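Local structure of YJHT (Escherichia coli, 2UVK) at residues Ser1-Thr6 with Thr333-Ile338; Leu281-Ser286 with Gly323-Gly328. The protein converts the alpha-anomer of N-acetylneuraminic acid to the beta-anomer, speeding the equilibrium between the two forms of this sialic acid. All blocks are in the same frame, centred on the assembly; numbering follows the deposited sequence. Where two conformers were deposited one is given.

Interaction 1 of 2, residues Ser1-Thr6 with Thr333-Ile338; sequences SVLPET and TDSVLI
Thr333, at the entrance to strand 335-341 in the last Kelch blade of the β-propeller, meets Glu5 and Thr6 of the N-terminal loop, which runs along this blade before reaching strand 14-18 of the first. The backbone pairing is tight: Thr6 N donates to Thr333 O at 2.8 Å in a nearly straight bond (168° at the hydrogen), and Thr6 OG1, itself bonded to Val8 O, sits 3.1 Å from Thr333 CA. Buried Ser335 packs closely, its CB 3.7 Å from Val2 CG2. On the solvent side, the exposed Glu5 chain is bent (chi2 -54°), which curls its carboxylate back to the blade; there Thr333 OG1 donates to the anti lone pair of Glu5 OE1 at 2.5 Å, the two side chains crossing at about a right angle. Glu5 OE2 is gripped by Ser1 N at 2.8 Å, from above the carboxylate plane. A valine in place of Thr333 would probably deprive Glu5 OE1 of its donor and let the carboxylate turn more easily. Asp334 sends its carboxylate away to a salt bridge with Arg307. The apolar contact of Val2 CG1 with Leu337 CB is wide, 4.2 Å. Pro4 turns from the strand and packs on Leu36 of the first blade. Between the loop and the strand a water donates to Pro4 O and Thr333 O and accepts from Ser335 OG at 2.6 Å.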
ATOM      1  N   SER B   1     -37.291  -7.167  -9.735  1.00 33.40           N
ATOM      2  CA  SER B   1     -38.537  -6.745 -10.479  1.00 34.24           C
ATOM      3  C   SER B   1     -38.479  -6.983 -12.002  1.00 34.21           C
ATOM      4  O   SER B   1     -39.271  -7.779 -12.536  1.00 35.18           O
ATOM      5  CB  SER B   1     -38.790  -5.267 -10.263  1.00 34.55           C
ATOM      6  OG  SER B   1     -37.966  -4.533 -11.148  1.00 35.18           O
ATOM      7  N   VAL B   2     -37.567  -6.268 -12.683  1.00 33.81           N
ATOM      8  CA  VAL B   2     -37.307  -6.450 -14.127  1.00 32.91           C
ATOM      9  C   VAL B   2     -36.619  -7.794 -14.357  1.00 31.48           C
ATOM     10  O   VAL B   2     -36.653  -8.348 -15.453  1.00 32.18           O
ATOM     11  CB  VAL B   2     -36.411  -5.333 -14.748  1.00 33.00           C
ATOM     12  CG1 VAL B   2     -36.846  -3.945 -14.307  1.00 33.01           C
ATOM     13  CG2 VAL B   2     -34.930  -5.571 -14.454  1.00 33.08           C
ATOM     14  N   LEU B   3     -35.935  -8.271 -13.320  1.00 28.94           N
ATOM     15  CA  LEU B   3     -35.551  -9.663 -13.182  1.00 27.13           C
ATOM     16  C   LEU B   3     -36.298 -10.153 -11.951  1.00 25.78           C
ATOM     17  O   LEU B   3     -36.752  -9.333 -11.139  1.00 25.49           O
ATOM     18  CB  LEU B   3     -34.044  -9.797 -12.950  1.00 26.89           C
ATOM     19  CG  LEU B   3     -33.117  -9.279 -14.051  1.00 26.49           C
ATOM     20  CD1 LEU B   3     -31.653  -9.430 -13.618  1.00 24.81           C
ATOM     21  CD2 LEU B   3     -33.355 -10.007 -15.377  1.00 26.71           C
ATOM     22  N   PRO B   4     -36.427 -11.478 -11.790  1.00 24.79           N
ATOM     23  CA  PRO B   4     -37.022 -11.956 -10.557  1.00 23.83           C
ATOM     24  C   PRO B   4     -36.258 -11.405  -9.339  1.00 23.43           C
ATOM     25  O   PRO B   4     -35.062 -11.089  -9.438  1.00 22.61           O
ATOM     26  CB  PRO B   4     -36.869 -13.479 -10.643  1.00 23.95           C
ATOM     27  CG  PRO B   4     -36.571 -13.772 -12.047  1.00 25.21           C
ATOM     28  CD  PRO B   4     -36.026 -12.568 -12.689  1.00 24.63           C
ATOM     29  N   GLU B   5     -36.955 -11.302  -8.216  1.00 23.68           N
ATOM     30  CA  GLU B   5     -36.338 -10.826  -6.975  1.00 23.24           C
ATOM     31  C   GLU B   5     -35.136 -11.683  -6.638  1.00 22.49           C
ATOM     32  O   GLU B   5     -35.154 -12.897  -6.827  1.00 22.76           O
ATOM     33  CB  GLU B   5     -37.337 -10.874  -5.810  1.00 24.11           C
ATOM     34  CG  GLU B   5     -38.606 -10.035  -5.993  1.00 26.23           C
ATOM     35  CD  GLU B   5     -38.309  -8.591  -6.331  1.00 29.51           C
ATOM     36  OE1 GLU B   5     -37.698  -7.916  -5.488  1.00 32.39           O
ATOM     37  OE2 GLU B   5     -38.669  -8.120  -7.438  1.00 32.27           O
ATOM     38  N   THR B   6     -34.075 -11.074  -6.116  1.00 21.38           N
ATOM     39  CA  THR B   6     -32.933 -11.877  -5.720  1.00 20.93           C
ATOM     40  C   THR B   6     -33.379 -12.805  -4.585  1.00 20.86           C
ATOM     41  O   THR B   6     -34.301 -12.453  -3.837  1.00 21.17           O
ATOM     42  CB  THR B   6     -31.743 -11.018  -5.282  1.00 20.11           C
ATOM     43  OG1 THR B   6     -32.164 -10.093  -4.283  1.00 19.00           O
ATOM     44  CG2 THR B   6     -31.192 -10.236  -6.485  1.00 20.96           C
ATOM     45  N   THR B 333     -34.224  -6.574  -2.876  1.00 18.38           N
ATOM     46  CA  THR B 333     -34.127  -7.742  -3.753  1.00 18.67           C
ATOM     47  C   THR B 333     -34.472  -7.444  -5.217  1.00 19.44           C
ATOM     48  O   THR B 333     -34.285  -8.308  -6.081  1.00 19.75           O
ATOM     49  CB  THR B 333     -35.118  -8.838  -3.292  1.00 19.03           C
ATOM     50  OG1 THR B 333     -36.451  -8.315  -3.304  1.00 20.10           O
ATOM     51  CG2 THR B 333     -34.784  -9.344  -1.873  1.00 19.29           C
ATOM     52  N   ASP B 334     -34.979  -6.248  -5.489  1.00 19.61           N
ATOM     53  CA  ASP B 334     -35.513  -5.934  -6.823  1.00 20.60           C
ATOM     54  C   ASP B 334     -34.442  -5.364  -7.749  1.00 20.74           C
ATOM     55  O   ASP B 334     -33.351  -4.987  -7.309  1.00 20.44           O
ATOM     56  CB  ASP B 334     -36.698  -4.975  -6.734  1.00 21.35           C
ATOM     57  CG  ASP B 334     -36.330  -3.655  -6.120  1.00 23.82           C
ATOM     58  OD1 ASP B 334     -35.548  -3.646  -5.143  1.00 27.88           O
ATOM     59  OD2 ASP B 334     -36.837  -2.618  -6.579  1.00 26.72           O
ATOM     60  N   SER B 335     -34.781  -5.307  -9.034  0.50 20.93           N
ATOM     61  CA  SER B 335     -33.891  -4.822 -10.075  0.50 21.40           C
ATOM     62  C   SER B 335     -34.567  -3.721 -10.868  0.50 21.65           C
ATOM     63  O   SER B 335     -35.792  -3.682 -10.961  0.50 22.19           O
ATOM     64  CB  SER B 335     -33.498  -5.952 -11.017  0.50 21.76           C
ATOM     65  OG  SER B 335     -32.636  -6.864 -10.364  0.50 22.54           O
ATOM     66  N   VAL B 336     -33.748  -2.830 -11.414  1.00 21.96           N
ATOM     67  CA  VAL B 336     -34.202  -1.685 -12.197  1.00 23.01           C
ATOM     68  C   VAL B 336     -33.445  -1.707 -13.516  1.00 23.41           C
ATOM     69  O   VAL B 336     -32.277  -2.113 -13.574  1.00 22.54           O
ATOM     70  CB  VAL B 336     -33.875  -0.350 -11.446  1.00 23.20           C
ATOM     71  CG1 VAL B 336     -34.574   0.854 -12.104  1.00 23.13           C
ATOM     72  CG2 VAL B 336     -34.252  -0.465  -9.969  1.00 24.73           C
ATOM     73  N   LEU B 337     -34.111  -1.269 -14.583  1.00 23.40           N
ATOM     74  CA  LEU B 337     -33.467  -1.089 -15.869  1.00 24.43           C
ATOM     75  C   LEU B 337     -33.590   0.386 -16.264  1.00 24.56           C
ATOM     76  O   LEU B 337     -34.694   0.949 -16.279  1.00 25.56           O
ATOM     77  CB  LEU B 337     -34.114  -1.997 -16.913  1.00 24.87           C
ATOM     78  CG  LEU B 337     -33.283  -2.243 -18.171  1.00 24.58           C
ATOM     79  CD1 LEU B 337     -31.951  -2.945 -17.921  1.00 22.83           C
ATOM     80  CD2 LEU B 337     -34.145  -3.060 -19.138  1.00 25.48           C
ATOM     81  N   ILE B 338     -32.458   1.018 -16.547  1.00 24.48           N
ATOM     82  CA  ILE B 338     -32.429   2.402 -17.000  1.00 25.28           C
ATOM     83  C   ILE B 338     -31.956   2.397 -18.452  1.00 26.72           C
ATOM     84  O   ILE B 338     -30.844   1.985 -18.751  1.00 25.53           O
ATOM     85  CB  ILE B 338     -31.529   3.303 -16.121  1.00 25.14           C
ATOM     86  CG1 ILE B 338     -31.931   3.161 -14.644  1.00 24.84           C
ATOM     87  CG2 ILE B 338     -31.655   4.768 -16.524  1.00 23.97           C
ATOM     88  CD1 ILE B 338     -31.050   3.908 -13.657  1.00 24.84           C
TER
HETATM   89  O   HOH W   1     -33.921  -8.648  -8.964  1.00 22.18           O

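Interaction 2 of 2, residues Leu281-Ser286 with Gly323-Gly328; sequences LKKSYS and GGETAG
Tyr285 reaches from the start of strand 284-293 in the Kelch 6 blade across to Glu325, Thr326 and Ala327 of the neighbouring Kelch 7 blade, in the loop region that follows strand 318-322. Its CB points at that loop, and CG, anti to the carbonyl carbon (chi1 -66°), starts the ring beside Ala327 N. Along one ring edge CD2 and then CE2 run past Ala327 CA, Tyr285 CE2 at 3.7 Å from it; along the other, Tyr285 CD1 passes Glu325 O at 3.7 Å and Tyr285 CE1 comes to 3.5 Å from Glu325 OE2. The Thr326 carbonyl lies over one face, with Thr326 O 3.3 Å from Tyr285 CZ, and Ala327 N lies over the same face, also toward the rim. At the tip, Tyr285 OH donates to Glu325 OE2; the modelled 2.4 Å is very short, so the exact length is doubtful. Glu325 meets the phenol with an outstretched chain, CG anti to the backbone N (chi1 -177°), and brings OE2 in near the ring plane although the carboxylate itself is turned 67° from it. Glu325 follows Gly323 and Gly324, the glycine pair that is a hallmark of Kelch repeats; both have positive phi. Lys283 NZ stays 4.4 Å from Glu325 OE2, too far for a salt bridge, and its side chain lies about 7 Å from that of Glu209, the predicted proton acceptor. The chemistry is thus a phenol-carboxylate bond between adjacent blades: it probably holds both side chains in direction and gives the buried Glu325 a donor, while the lysine probably adds only a longer-range attraction.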
ATOM      1  N   LEU B 281     -24.068  14.051  11.012  1.00 29.08           N
ATOM      2  CA  LEU B 281     -24.941  14.056   9.849  1.00 28.60           C
ATOM      3  C   LEU B 281     -25.517  12.657   9.618  1.00 28.38           C
ATOM      4  O   LEU B 281     -24.882  11.652   9.956  1.00 28.83           O
ATOM      5  CB  LEU B 281     -24.186  14.537   8.598  1.00 28.59           C
ATOM      6  CG  LEU B 281     -23.526  15.920   8.637  1.00 27.72           C
ATOM      7  CD1 LEU B 281     -22.953  16.303   7.290  1.00 25.32           C
ATOM      8  CD2 LEU B 281     -24.530  16.978   9.101  1.00 27.11           C
ATOM      9  N   LYS B 282     -26.725  12.602   9.067  1.00 28.03           N
ATOM     10  CA  LYS B 282     -27.351  11.328   8.713  1.00 27.31           C
ATOM     11  C   LYS B 282     -27.110  11.011   7.232  1.00 26.46           C
ATOM     12  O   LYS B 282     -27.172  11.909   6.372  1.00 26.53           O
ATOM     13  CB  LYS B 282     -28.849  11.360   8.967  1.00 27.56           C
ATOM     14  CG  LYS B 282     -29.541  10.058   8.592  1.00 28.96           C
ATOM     15  N   LYS B 283     -26.845   9.736   6.949  1.00 25.27           N
ATOM     16  CA  LYS B 283     -26.647   9.271   5.569  1.00 24.57           C
ATOM     17  C   LYS B 283     -27.945   9.414   4.804  1.00 23.53           C
ATOM     18  O   LYS B 283     -29.004   8.992   5.294  1.00 24.57           O
ATOM     19  CB  LYS B 283     -26.217   7.809   5.550  1.00 24.17           C
ATOM     20  CG  LYS B 283     -25.919   7.291   4.156  1.00 24.65           C
ATOM     21  CD  LYS B 283     -25.483   5.833   4.177  1.00 25.06           C
ATOM     22  CE  LYS B 283     -24.013   5.728   4.348  1.00 27.49           C
ATOM     23  NZ  LYS B 283     -23.573   4.321   4.356  1.00 27.96           N
ATOM     24  N   SER B 284     -27.883  10.004   3.609  1.00 22.32           N
ATOM     25  CA  SER B 284     -29.039  10.066   2.718  1.00 21.41           C
ATOM     26  C   SER B 284     -28.749   9.335   1.412  1.00 19.61           C
ATOM     27  O   SER B 284     -27.599   9.225   1.004  1.00 18.95           O
ATOM     28  CB  SER B 284     -29.444  11.512   2.440  1.00 22.09           C
ATOM     29  OG  SER B 284     -28.335  12.313   2.090  1.00 24.60           O
ATOM     30  N   TYR B 285     -29.809   8.878   0.765  1.00 17.86           N
ATOM     31  CA  TYR B 285     -29.719   8.045  -0.437  1.00 17.52           C
ATOM     32  C   TYR B 285     -30.297   8.779  -1.639  1.00 17.38           C
ATOM     33  O   TYR B 285     -31.461   9.188  -1.624  1.00 18.74           O
ATOM     34  CB  TYR B 285     -30.490   6.753  -0.209  1.00 17.88           C
ATOM     35  CG  TYR B 285     -29.884   5.879   0.854  1.00 17.27           C
ATOM     36  CD1 TYR B 285     -29.078   4.802   0.527  1.00 17.99           C
ATOM     37  CD2 TYR B 285     -30.095   6.144   2.201  1.00 19.12           C
ATOM     38  CE1 TYR B 285     -28.515   4.006   1.512  1.00 18.13           C
ATOM     39  CE2 TYR B 285     -29.535   5.358   3.181  1.00 18.25           C
ATOM     40  CZ  TYR B 285     -28.746   4.290   2.832  1.00 18.59           C
ATOM     41  OH  TYR B 285     -28.205   3.487   3.806  1.00 20.56           O
ATOM     42  N   SER B 286     -29.493   8.945  -2.679  1.00 17.22           N
ATOM     43  CA  SER B 286     -29.929   9.699  -3.853  1.00 16.90           C
ATOM     44  C   SER B 286     -30.914   8.936  -4.747  1.00 16.86           C
ATOM     45  O   SER B 286     -30.779   7.727  -4.946  1.00 16.12           O
ATOM     46  CB  SER B 286     -28.721  10.086  -4.681  1.00 17.07           C
ATOM     47  OG  SER B 286     -29.110  10.806  -5.837  1.00 19.10           O
ATOM     48  N   GLY B 323     -30.406  -5.211  -6.767  1.00 14.89           N
ATOM     49  CA  GLY B 323     -30.276  -5.084  -5.303  1.00 14.73           C
ATOM     50  C   GLY B 323     -29.820  -3.707  -4.864  1.00 15.26           C
ATOM     51  O   GLY B 323     -30.059  -2.701  -5.518  1.00 16.14           O
ATOM     52  N   GLY B 324     -29.155  -3.682  -3.729  1.00 14.84           N
ATOM     53  CA  GLY B 324     -28.732  -2.457  -3.106  1.00 15.14           C
ATOM     54  C   GLY B 324     -29.300  -2.275  -1.710  1.00 15.07           C
ATOM     55  O   GLY B 324     -29.928  -3.172  -1.174  1.00 15.17           O
ATOM     56  N   GLU B 325     -29.079  -1.087  -1.180  1.00 15.23           N
ATOM     57  CA  GLU B 325     -29.487  -0.666   0.157  1.00 16.61           C
ATOM     58  C   GLU B 325     -30.280   0.633  -0.006  1.00 17.04           C
ATOM     59  O   GLU B 325     -29.946   1.481  -0.846  1.00 15.61           O
ATOM     60  CB  GLU B 325     -28.207  -0.415   0.958  1.00 16.71           C
ATOM     61  CG  GLU B 325     -28.334  -0.037   2.416  1.00 18.77           C
ATOM     62  CD  GLU B 325     -26.994   0.389   2.951  0.50 17.45           C
ATOM     63  OE1 GLU B 325     -26.054  -0.420   2.897  0.50 20.62           O
ATOM     64  OE2 GLU B 325     -26.862   1.542   3.392  0.50 17.19           O
ATOM     65  N   THR B 326     -31.338   0.788   0.792  1.00 18.09           N
ATOM     66  CA  THR B 326     -32.192   1.961   0.755  1.00 20.07           C
ATOM     67  C   THR B 326     -32.165   2.627   2.152  1.00 20.65           C
ATOM     68  O   THR B 326     -31.370   2.249   2.991  1.00 21.90           O
ATOM     69  CB  THR B 326     -33.620   1.568   0.269  1.00 19.73           C
ATOM     70  OG1 THR B 326     -34.195   0.597   1.159  1.00 21.90           O
ATOM     71  CG2 THR B 326     -33.580   0.970  -1.152  1.00 21.20           C
ATOM     72  N   ALA B 327     -32.994   3.643   2.369  1.00 22.27           N
ATOM     73  CA  ALA B 327     -33.072   4.344   3.674  1.00 22.99           C
ATOM     74  C   ALA B 327     -33.120   3.379   4.866  1.00 24.04           C
ATOM     75  O   ALA B 327     -33.787   2.361   4.817  1.00 25.09           O
ATOM     76  CB  ALA B 327     -34.269   5.257   3.701  1.00 23.68           C
ATOM     77  N   GLY B 328     -32.385   3.705   5.930  1.00 25.22           N
ATOM     78  CA  GLY B 328     -32.305   2.831   7.123  1.00 25.10           C
ATOM     79  C   GLY B 328     -31.353   1.658   6.953  1.00 25.90           C
ATOM     80  O   GLY B 328     -31.321   0.740   7.785  1.00 26.55           O
TER

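Overall arrangement
Both contacts involve the last Kelch blade, and their centres lie 18 Å apart. Interaction 1 joins it to the chain's N-terminal loop, which also touches the first blade, so it brings the two ends of the propeller sequence together. Interaction 2 joins it instead to the preceding blade, close to the predicted catalytic glutamate. Each is partly buried, but interaction 1 hides more than twice the area, through a backbone bond, hydroxyls, a carboxylate and a bridging water, whereas interaction 2 rests on one aromatic ring and its phenol-carboxylate bond. The two meet where Asp334 O and Gly323 N, 3.0 Å apart, probably form a hydrogen bond.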